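Long-range contacts in biotin binding protein A (Gallus gallus, PDB 2C1S), which binds biotin, here held as its D-sulfoxide, in the open end of an avidin-family beta barrel that assembles as a tetramer: residues S17-S22 with G32-A37; L100-V105 with K113-G118. One frame throughout, in Å; residues are numbered along the deposited sequence.

In the fold
Both contacts belong to the one antiparallel sheet that closes into the eight-stranded avidin barrel. Contact 1 comes first along the chain and is complete before contact 2 begins: it pairs strand 18-21 with strand 29-35, neighbours in a hairpin, whereas contact 2 pairs the ends of strands 93-102 and 115-124, the last two of the barrel. Their centres lie 20 Å apart and their nearest atoms about 8 Å, without touching. What joins them is biotin-D-sulfoxide: contact 1 grips the ureido group by hydrogen bonds, while contact 2 offers Leu101 to the sulfoxide oxygen. Contact 2 also faces two other subunits, whereas contact 1 is touched by none.

Contact 1. Residues S17-S22 with G32-A37; sequences SNMTIS and GSYQTA. With BSO (biotin-D-sulfoxide), chain C.
Ser17 and Tyr34 converge on the ureido oxygen of biotin-D-sulfoxide: Ser17 OG donates to BSO O3 at 2.8 Å and Tyr34 OH to the same BSO O3 at 2.7 Å, the oxygen lying near the plane of the tyrosine ring, at its edge. Ser17 OG in turn accepts a nearly straight bond from Ala37 N (2.9 Å, 164°), which leaves its proton for the ligand. Thr36 OG1, set anti to the backbone N (chi1 179°), takes BSO N2-H at 2.8 Å and also bonds to Val38 O. These three side chains sit at one end of an antiparallel beta hairpin, strands 18-21 and 29-35 of the avidin barrel, where Asn18 with Gln35 and Thr20 with Ser33 form the hydrogen-bonded pairs. Met19 and Tyr34 share the inner face. Met19 CB lies 3.5 Å from Tyr34 CD1; with CG wedged between backbone N and carbonyl carbon (chi1 75°), the extended chain carries SD past the ring in an oblique Met-aromatic contact, 4.9 Å from its centroid. A leucine in place of Tyr34 would probably leave O3 short of one of its donors and open a gap beside Met19. Trp72 and Phe81 also meet the Tyr34 ring.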
ATOM      1  N   SER A  17      17.655  -6.423   9.067  1.00 21.14           N
ATOM      2  CA  SER A  17      17.738  -5.090   9.636  1.00 20.78           C
ATOM      3  C   SER A  17      17.614  -5.098  11.165  1.00 20.72           C
ATOM      4  O   SER A  17      16.839  -5.867  11.745  1.00 20.90           O
ATOM      5  CB  SER A  17      16.650  -4.179   9.033  1.00 19.68           C
ATOM      6  OG  SER A  17      16.830  -4.136   7.642  1.00 19.71           O
ATOM      7  N   ASN A  18      18.381  -4.215  11.808  1.00 21.09           N
ATOM      8  CA  ASN A  18      18.301  -4.017  13.244  1.00 22.09           C
ATOM      9  C   ASN A  18      17.775  -2.640  13.578  1.00 21.98           C
ATOM     10  O   ASN A  18      18.021  -1.690  12.840  1.00 21.59           O
ATOM     11  CB  ASN A  18      19.681  -4.239  13.893  1.00 22.97           C
ATOM     12  CG  ASN A  18      20.107  -5.671  13.823  1.00 25.83           C
ATOM     13  OD1 ASN A  18      19.672  -6.493  14.617  1.00 32.41           O
ATOM     14  ND2 ASN A  18      20.953  -5.989  12.869  1.00 31.01           N
ATOM     15  N   MET A  19      17.029  -2.541  14.669  1.00 21.86           N
ATOM     16  CA  MET A  19      16.642  -1.222  15.193  1.00 22.88           C
ATOM     17  C   MET A  19      16.574  -1.169  16.711  1.00 23.23           C
ATOM     18  O   MET A  19      16.126  -2.107  17.370  1.00 22.86           O
ATOM     19  CB  MET A  19      15.329  -0.726  14.580  1.00 23.47           C
ATOM     20  CG  MET A  19      14.103  -1.376  15.099  1.00 23.94           C
ATOM     21  SD  MET A  19      12.613  -0.478  14.671  1.00 22.66           S
ATOM     22  CE  MET A  19      11.402  -1.645  15.282  1.00 22.53           C
ATOM     23  N   THR A  20      16.995  -0.034  17.249  1.00 23.24           N
ATOM     24  CA  THR A  20      16.941   0.215  18.679  1.00 23.67           C
ATOM     25  C   THR A  20      15.917   1.289  18.936  1.00 23.31           C
ATOM     26  O   THR A  20      15.930   2.318  18.270  1.00 23.69           O
ATOM     27  CB  THR A  20      18.308   0.710  19.198  1.00 24.33           C
ATOM     28  OG1 THR A  20      19.323  -0.203  18.760  1.00 24.84           O
ATOM     29  CG2 THR A  20      18.286   0.785  20.725  1.00 25.06           C
ATOM     30  N   ILE A  21      15.022   1.027  19.874  1.00 23.38           N
ATOM     31  CA  ILE A  21      14.007   1.990  20.273  1.00 24.12           C
ATOM     32  C   ILE A  21      14.290   2.438  21.695  1.00 25.03           C
ATOM     33  O   ILE A  21      14.497   1.606  22.575  1.00 24.03           O
ATOM     34  CB  ILE A  21      12.594   1.407  20.111  1.00 24.04           C
ATOM     35  CG1 ILE A  21      12.311   1.212  18.609  1.00 23.71           C
ATOM     36  CG2 ILE A  21      11.531   2.313  20.756  1.00 22.50           C
ATOM     37  CD1 ILE A  21      10.970   0.632  18.311  1.00 23.15           C
ATOM     38  N   SER A  22      14.326   3.761  21.903  1.00 26.27           N
ATOM     39  CA  SER A  22      14.559   4.350  23.229  1.00 26.80           C
ATOM     40  C   SER A  22      13.337   4.210  24.123  1.00 27.79           C
ATOM     41  O   SER A  22      12.266   3.782  23.672  1.00 27.93           O
ATOM     42  CB  SER A  22      14.926   5.835  23.087  1.00 27.83           C
ATOM     43  OG  SER A  22      13.780   6.588  22.673  1.00 29.29           O
ATOM     44  N   GLY A  32      14.947   6.539  18.273  1.00 23.52           N
ATOM     45  CA  GLY A  32      15.714   5.331  18.114  1.00 22.46           C
ATOM     46  C   GLY A  32      16.678   5.390  16.968  1.00 22.04           C
ATOM     47  O   GLY A  32      16.918   6.448  16.398  1.00 20.70           O
ATOM     48  N   SER A  33      17.237   4.240  16.605  1.00 20.95           N
ATOM     49  CA  SER A  33      18.113   4.155  15.441  1.00 20.78           C
ATOM     50  C   SER A  33      17.764   2.919  14.612  1.00 20.24           C
ATOM     51  O   SER A  33      17.233   1.938  15.150  1.00 20.07           O
ATOM     52  CB  SER A  33      19.596   4.123  15.849  1.00 22.50           C
ATOM     53  OG  SER A  33      19.805   3.054  16.758  1.00 25.73           O
ATOM     54  N   TYR A  34      18.075   2.969  13.323  1.00 19.62           N
ATOM     55  CA  TYR A  34      17.666   1.921  12.385  1.00 19.78           C
ATOM     56  C   TYR A  34      18.816   1.618  11.468  1.00 20.37           C
ATOM     57  O   TYR A  34      19.324   2.516  10.763  1.00 21.68           O
ATOM     58  CB  TYR A  34      16.438   2.391  11.550  1.00 19.30           C
ATOM     59  CG  TYR A  34      15.659   1.241  10.937  1.00 17.12           C
ATOM     60  CD1 TYR A  34      14.480   0.806  11.536  1.00 18.72           C
ATOM     61  CD2 TYR A  34      16.128   0.564   9.802  1.00 16.83           C
ATOM     62  CE1 TYR A  34      13.765  -0.277  11.020  1.00 16.47           C
ATOM     63  CE2 TYR A  34      15.407  -0.546   9.237  1.00 17.61           C
ATOM     64  CZ  TYR A  34      14.214  -0.947   9.877  1.00 19.65           C
ATOM     65  OH  TYR A  34      13.448  -2.012   9.406  1.00 18.08           O
ATOM     66  N   GLN A  35      19.256   0.355  11.498  1.00 20.85           N
ATOM     67  CA  GLN A  35      20.328  -0.134  10.655  1.00 21.22           C
ATOM     68  C   GLN A  35      19.775  -1.118   9.614  1.00 21.04           C
ATOM     69  O   GLN A  35      19.666  -2.344   9.864  1.00 21.18           O
ATOM     70  CB  GLN A  35      21.385  -0.849  11.505  1.00 21.00           C
ATOM     71  CG  GLN A  35      22.623  -1.252  10.715  1.00 24.26           C
ATOM     72  CD  GLN A  35      23.521  -0.058  10.365  1.00 28.72           C
ATOM     73  OE1 GLN A  35      23.733   0.831  11.193  1.00 32.19           O
ATOM     74  NE2 GLN A  35      24.051  -0.042   9.147  1.00 30.96           N
ATOM     75  N   THR A  36      19.428  -0.596   8.449  1.00 20.53           N
ATOM     76  CA  THR A  36      18.825  -1.453   7.435  1.00 19.57           C
ATOM     77  C   THR A  36      19.863  -2.363   6.792  1.00 20.76           C
ATOM     78  O   THR A  36      21.013  -1.950   6.581  1.00 21.71           O
ATOM     79  CB  THR A  36      18.018  -0.602   6.371  1.00 19.68           C
ATOM     80  OG1 THR A  36      17.465  -1.485   5.402  1.00 16.69           O
ATOM     81  CG2 THR A  36      18.901   0.412   5.649  1.00 18.61           C
ATOM     82  N   ALA A  37      19.486  -3.616   6.505  1.00 20.93           N
ATOM     83  CA  ALA A  37      20.377  -4.566   5.828  1.00 21.07           C
ATOM     84  C   ALA A  37      20.412  -4.364   4.332  1.00 21.26           C
ATOM     85  O   ALA A  37      21.336  -4.840   3.654  1.00 21.48           O
ATOM     86  CB  ALA A  37      19.963  -5.998   6.150  1.00 21.02           C
TER
HETATM   87  C11 BSO C1125      16.528   3.534   0.561  1.00 18.16           C
HETATM   88  O11 BSO C1125      17.109   2.562   0.025  1.00 21.03           O
HETATM   89  O12 BSO C1125      15.930   4.423  -0.071  1.00 17.81           O
HETATM   90  C10 BSO C1125      16.557   3.689   2.097  1.00 16.32           C
HETATM   91  C9  BSO C1125      16.622   2.378   2.917  1.00 16.64           C
HETATM   92  C8  BSO C1125      15.257   1.700   2.876  1.00 17.13           C
HETATM   93  C7  BSO C1125      15.356   0.292   3.495  1.00 16.97           C
HETATM   94  C2  BSO C1125      13.974  -0.395   3.417  1.00 15.45           C
HETATM   95  S1  BSO C1125      12.714   0.325   4.483  1.00 18.39           S
HETATM   96  C6  BSO C1125      11.588  -1.083   4.267  1.00 17.75           C
HETATM   97  C5  BSO C1125      12.503  -2.323   4.242  1.00 18.18           C
HETATM   98  N1  BSO C1125      12.670  -2.818   5.616  1.00 17.23           N
HETATM   99  C3  BSO C1125      13.947  -2.705   6.000  1.00 17.27           C
HETATM  100  O3  BSO C1125      14.321  -3.093   7.111  1.00 18.64           O
HETATM  101  N2  BSO C1125      14.755  -2.197   5.059  1.00 16.55           N
HETATM  102  C4  BSO C1125      13.957  -1.907   3.829  1.00 15.41           C
HETATM  103  O10 BSO C1125      12.159   1.479   3.694  1.00 21.82           O
HETATM  104  O   HOH W   1      21.433  -4.565  10.175  1.00 42.03           O

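Contact 2. Residues L100-V105 with K113-G118; sequences LLREEV and KATRVG. With BSO (biotin-D-sulfoxide), chain C.
Leu101 and Arg116 form the hydrogen-bonded pair at the heart of this contact, Leu101 N reaching Arg116 O at 2.8 Å and Arg116 N returning to Leu101 O at 2.9 Å. One step further, Glu103 N bonds to Ala114 O at 2.8 Å and carries the pairing past the end of strand 93-102. Between side chains, a long salt bridge links Glu103 OE2 to Arg116 NH2 (3.5 Å), the carboxylate and guanidinium planes turned 51° apart. Arg116 runs extended from CG to NE alongside Leu101, placing NH1 3.6 Å from Leu101 CD2. Lys113 O accepts a bond from Arg116 NE of a neighbouring subunit. On the other face, Arg102 bends at chi2 (85°) and brings its guanidinium over Thr115, with OG1 lying over one face rather than in line with an N-H. Leu100 crosses Val117 obliquely, CD2 3.7 Å from Val117 CG2, and Val105 CG1 rests on Ala114 CB. Leu100 and Val117 pack in turn on Leu100 of a second subunit and Val117 of a third. Leu101, turned the other way with CB 3.6 Å from BSO O10, lines the pocket beside Trp112 of this third subunit; the site thus borders an interface, as in the avidin tetramer.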
ATOM      1  N   LEU A 100       5.946   2.256   4.232  1.00 12.56           N
ATOM      2  CA  LEU A 100       5.996   2.963   2.959  1.00 12.46           C
ATOM      3  C   LEU A 100       7.340   3.656   2.842  1.00 13.26           C
ATOM      4  O   LEU A 100       7.773   4.314   3.788  1.00 11.70           O
ATOM      5  CB  LEU A 100       4.887   4.026   2.871  1.00 12.50           C
ATOM      6  CG  LEU A 100       3.406   3.625   2.867  1.00 13.09           C
ATOM      7  CD1 LEU A 100       2.471   4.861   2.998  1.00 10.10           C
ATOM      8  CD2 LEU A 100       3.069   2.803   1.620  1.00 10.59           C
ATOM      9  N   LEU A 101       7.974   3.489   1.685  1.00 13.02           N
ATOM     10  CA  LEU A 101       9.275   4.109   1.405  1.00 14.77           C
ATOM     11  C   LEU A 101       9.034   5.114   0.299  1.00 13.90           C
ATOM     12  O   LEU A 101       8.602   4.742  -0.813  1.00 13.81           O
ATOM     13  CB  LEU A 101      10.280   3.060   0.999  1.00 14.33           C
ATOM     14  CG  LEU A 101      11.632   3.517   0.391  1.00 16.65           C
ATOM     15  CD1 LEU A 101      12.447   4.337   1.353  1.00 16.39           C
ATOM     16  CD2 LEU A 101      12.443   2.312  -0.110  1.00 16.68           C
ATOM     17  N   ARG A 102       9.267   6.376   0.645  1.00 14.66           N
ATOM     18  CA  ARG A 102       8.996   7.510  -0.272  1.00 15.48           C
ATOM     19  C   ARG A 102      10.328   8.008  -0.842  1.00 16.73           C
ATOM     20  O   ARG A 102      11.177   8.500  -0.087  1.00 15.45           O
ATOM     21  CB  ARG A 102       8.353   8.653   0.484  1.00 15.77           C
ATOM     22  CG  ARG A 102       7.957   9.856  -0.397  1.00 17.28           C
ATOM     23  CD  ARG A 102       6.637   9.540  -0.938  1.00 23.54           C
ATOM     24  NE  ARG A 102       6.063  10.500  -1.875  1.00 27.41           N
ATOM     25  CZ  ARG A 102       4.747  10.675  -1.976  1.00 25.74           C
ATOM     26  NH1 ARG A 102       4.262  11.516  -2.865  1.00 25.19           N
ATOM     27  NH2 ARG A 102       3.919   9.998  -1.164  1.00 24.12           N
ATOM     28  N   GLU A 103      10.488   7.866  -2.149  1.00 16.03           N
ATOM     29  CA  GLU A 103      11.562   8.530  -2.897  1.00 19.06           C
ATOM     30  C   GLU A 103      11.351  10.039  -3.070  1.00 18.80           C
ATOM     31  O   GLU A 103      10.227  10.504  -3.309  1.00 17.87           O
ATOM     32  CB  GLU A 103      11.591   7.955  -4.306  1.00 20.58           C
ATOM     33  CG  GLU A 103      12.606   6.890  -4.536  1.00 27.95           C
ATOM     34  CD  GLU A 103      12.705   6.535  -5.999  1.00 34.30           C
ATOM     35  OE1 GLU A 103      12.649   7.462  -6.848  1.00 37.79           O
ATOM     36  OE2 GLU A 103      12.839   5.330  -6.298  1.00 38.85           O
ATOM     37  N   GLU A 104      12.455  10.796  -3.030  1.00 19.09           N
ATOM     38  CA  GLU A 104      12.409  12.194  -3.434  1.00 19.09           C
ATOM     39  C   GLU A 104      12.357  12.268  -4.973  1.00 19.22           C
ATOM     40  O   GLU A 104      13.208  11.704  -5.654  1.00 19.50           O
ATOM     41  CB  GLU A 104      13.619  12.943  -2.868  1.00 18.90           C
ATOM     42  CG  GLU A 104      13.518  14.410  -3.113  1.00 18.22           C
ATOM     43  CD  GLU A 104      14.857  15.106  -2.943  1.00 20.85           C
ATOM     44  OE1 GLU A 104      15.216  15.407  -1.797  1.00 20.32           O
ATOM     45  OE2 GLU A 104      15.539  15.341  -3.974  1.00 24.74           O
ATOM     46  N   VAL A 105      11.337  12.902  -5.544  1.00 18.72           N
ATOM     47  CA  VAL A 105      11.254  12.918  -7.013  1.00 19.32           C
ATOM     48  C   VAL A 105      11.479  14.325  -7.577  1.00 20.69           C
ATOM     49  O   VAL A 105      11.234  15.301  -6.862  1.00 19.82           O
ATOM     50  CB  VAL A 105       9.946  12.311  -7.530  1.00 17.84           C
ATOM     51  CG1 VAL A 105       9.949  10.782  -7.292  1.00 19.92           C
ATOM     52  CG2 VAL A 105       8.750  13.015  -6.938  1.00 18.31           C
ATOM     53  N   LYS A 113       5.011   7.532  -8.920  1.00 16.36           N
ATOM     54  CA  LYS A 113       5.940   6.420  -8.808  1.00 16.57           C
ATOM     55  C   LYS A 113       6.835   6.458  -7.547  1.00 16.71           C
ATOM     56  O   LYS A 113       7.782   5.668  -7.405  1.00 17.93           O
ATOM     57  CB  LYS A 113       6.825   6.317 -10.065  1.00 16.75           C
ATOM     58  CG  LYS A 113       7.813   7.458 -10.211  1.00 18.12           C
ATOM     59  CD  LYS A 113       8.641   7.345 -11.443  1.00 19.56           C
ATOM     60  CE  LYS A 113       9.390   8.673 -11.652  1.00 19.77           C
ATOM     61  NZ  LYS A 113      10.341   8.533 -12.797  1.00 23.25           N
ATOM     62  N   ALA A 114       6.503   7.362  -6.635  1.00 16.53           N
ATOM     63  CA  ALA A 114       7.429   7.705  -5.552  1.00 16.34           C
ATOM     64  C   ALA A 114       7.401   6.760  -4.349  1.00 15.75           C
ATOM     65  O   ALA A 114       8.268   6.843  -3.511  1.00 15.84           O
ATOM     66  CB  ALA A 114       7.177   9.115  -5.106  1.00 16.80           C
ATOM     67  N   THR A 115       6.390   5.886  -4.255  1.00 14.96           N
ATOM     68  CA  THR A 115       6.071   5.234  -2.953  1.00 14.02           C
ATOM     69  C   THR A 115       6.043   3.739  -3.104  1.00 14.49           C
ATOM     70  O   THR A 115       5.237   3.213  -3.861  1.00 14.46           O
ATOM     71  CB  THR A 115       4.676   5.697  -2.437  1.00 14.50           C
ATOM     72  OG1 THR A 115       4.688   7.136  -2.306  1.00 15.42           O
ATOM     73  CG2 THR A 115       4.363   5.103  -1.085  1.00 14.10           C
ATOM     74  N   ARG A 116       6.945   3.057  -2.410  1.00 13.39           N
ATOM     75  CA  ARG A 116       6.926   1.602  -2.320  1.00 14.05           C
ATOM     76  C   ARG A 116       6.276   1.211  -1.001  1.00 13.40           C
ATOM     77  O   ARG A 116       6.285   1.982  -0.030  1.00 12.83           O
ATOM     78  CB  ARG A 116       8.325   1.001  -2.411  1.00 15.44           C
ATOM     79  CG  ARG A 116       9.005   1.141  -3.756  1.00 19.41           C
ATOM     80  CD  ARG A 116      10.370   0.419  -3.630  1.00 24.95           C
ATOM     81  NE  ARG A 116      11.301   0.695  -4.723  1.00 32.16           N
ATOM     82  CZ  ARG A 116      12.190   1.689  -4.728  1.00 34.68           C
ATOM     83  NH1 ARG A 116      12.286   2.511  -3.692  1.00 35.47           N
ATOM     84  NH2 ARG A 116      12.998   1.861  -5.769  1.00 35.25           N
ATOM     85  N   VAL A 117       5.693   0.013  -0.989  1.00 12.96           N
ATOM     86  CA  VAL A 117       5.031  -0.513   0.185  1.00 12.60           C
ATOM     87  C   VAL A 117       5.521  -1.941   0.477  1.00 11.94           C
ATOM     88  O   VAL A 117       5.860  -2.677  -0.418  1.00 13.14           O
ATOM     89  CB  VAL A 117       3.478  -0.548  -0.015  1.00 12.93           C
ATOM     90  CG1 VAL A 117       3.054  -1.482  -1.207  1.00 13.07           C
ATOM     91  CG2 VAL A 117       2.767  -0.881   1.306  1.00 12.78           C
ATOM     92  N   GLY A 118       5.511  -2.331   1.743  1.00 13.11           N
ATOM     93  CA  GLY A 118       5.885  -3.698   2.098  1.00 12.35           C
ATOM     94  C   GLY A 118       5.543  -3.982   3.549  1.00 12.13           C
ATOM     95  O   GLY A 118       4.857  -3.209   4.202  1.00 13.56           O
TER
HETATM   96  C11 BSO C1125      16.528   3.534   0.561  1.00 18.16           C
HETATM   97  O11 BSO C1125      17.109   2.562   0.025  1.00 21.03           O
HETATM   98  O12 BSO C1125      15.930   4.423  -0.071  1.00 17.81           O
HETATM   99  C10 BSO C1125      16.557   3.689   2.097  1.00 16.32           C
HETATM  100  C9  BSO C1125      16.622   2.378   2.917  1.00 16.64           C
HETATM  101  C8  BSO C1125      15.257   1.700   2.876  1.00 17.13           C
HETATM  102  C7  BSO C1125      15.356   0.292   3.495  1.00 16.97           C
HETATM  103  C2  BSO C1125      13.974  -0.395   3.417  1.00 15.45           C
HETATM  104  S1  BSO C1125      12.714   0.325   4.483  1.00 18.39           S
HETATM  105  C6  BSO C1125      11.588  -1.083   4.267  1.00 17.75           C
HETATM  106  C5  BSO C1125      12.503  -2.323   4.242  1.00 18.18           C
HETATM  107  N1  BSO C1125      12.670  -2.818   5.616  1.00 17.23           N
HETATM  108  C3  BSO C1125      13.947  -2.705   6.000  1.00 17.27           C
HETATM  109  O3  BSO C1125      14.321  -3.093   7.111  1.00 18.64           O
HETATM  110  N2  BSO C1125      14.755  -2.197   5.059  1.00 16.55           N
HETATM  111  C4  BSO C1125      13.957  -1.907   3.829  1.00 15.41           C
HETATM  112  O10 BSO C1125      12.159   1.479   3.694  1.00 21.82           O
HETATM  113  O   HOH W   2       9.703   4.804  -5.741  1.00 26.07           O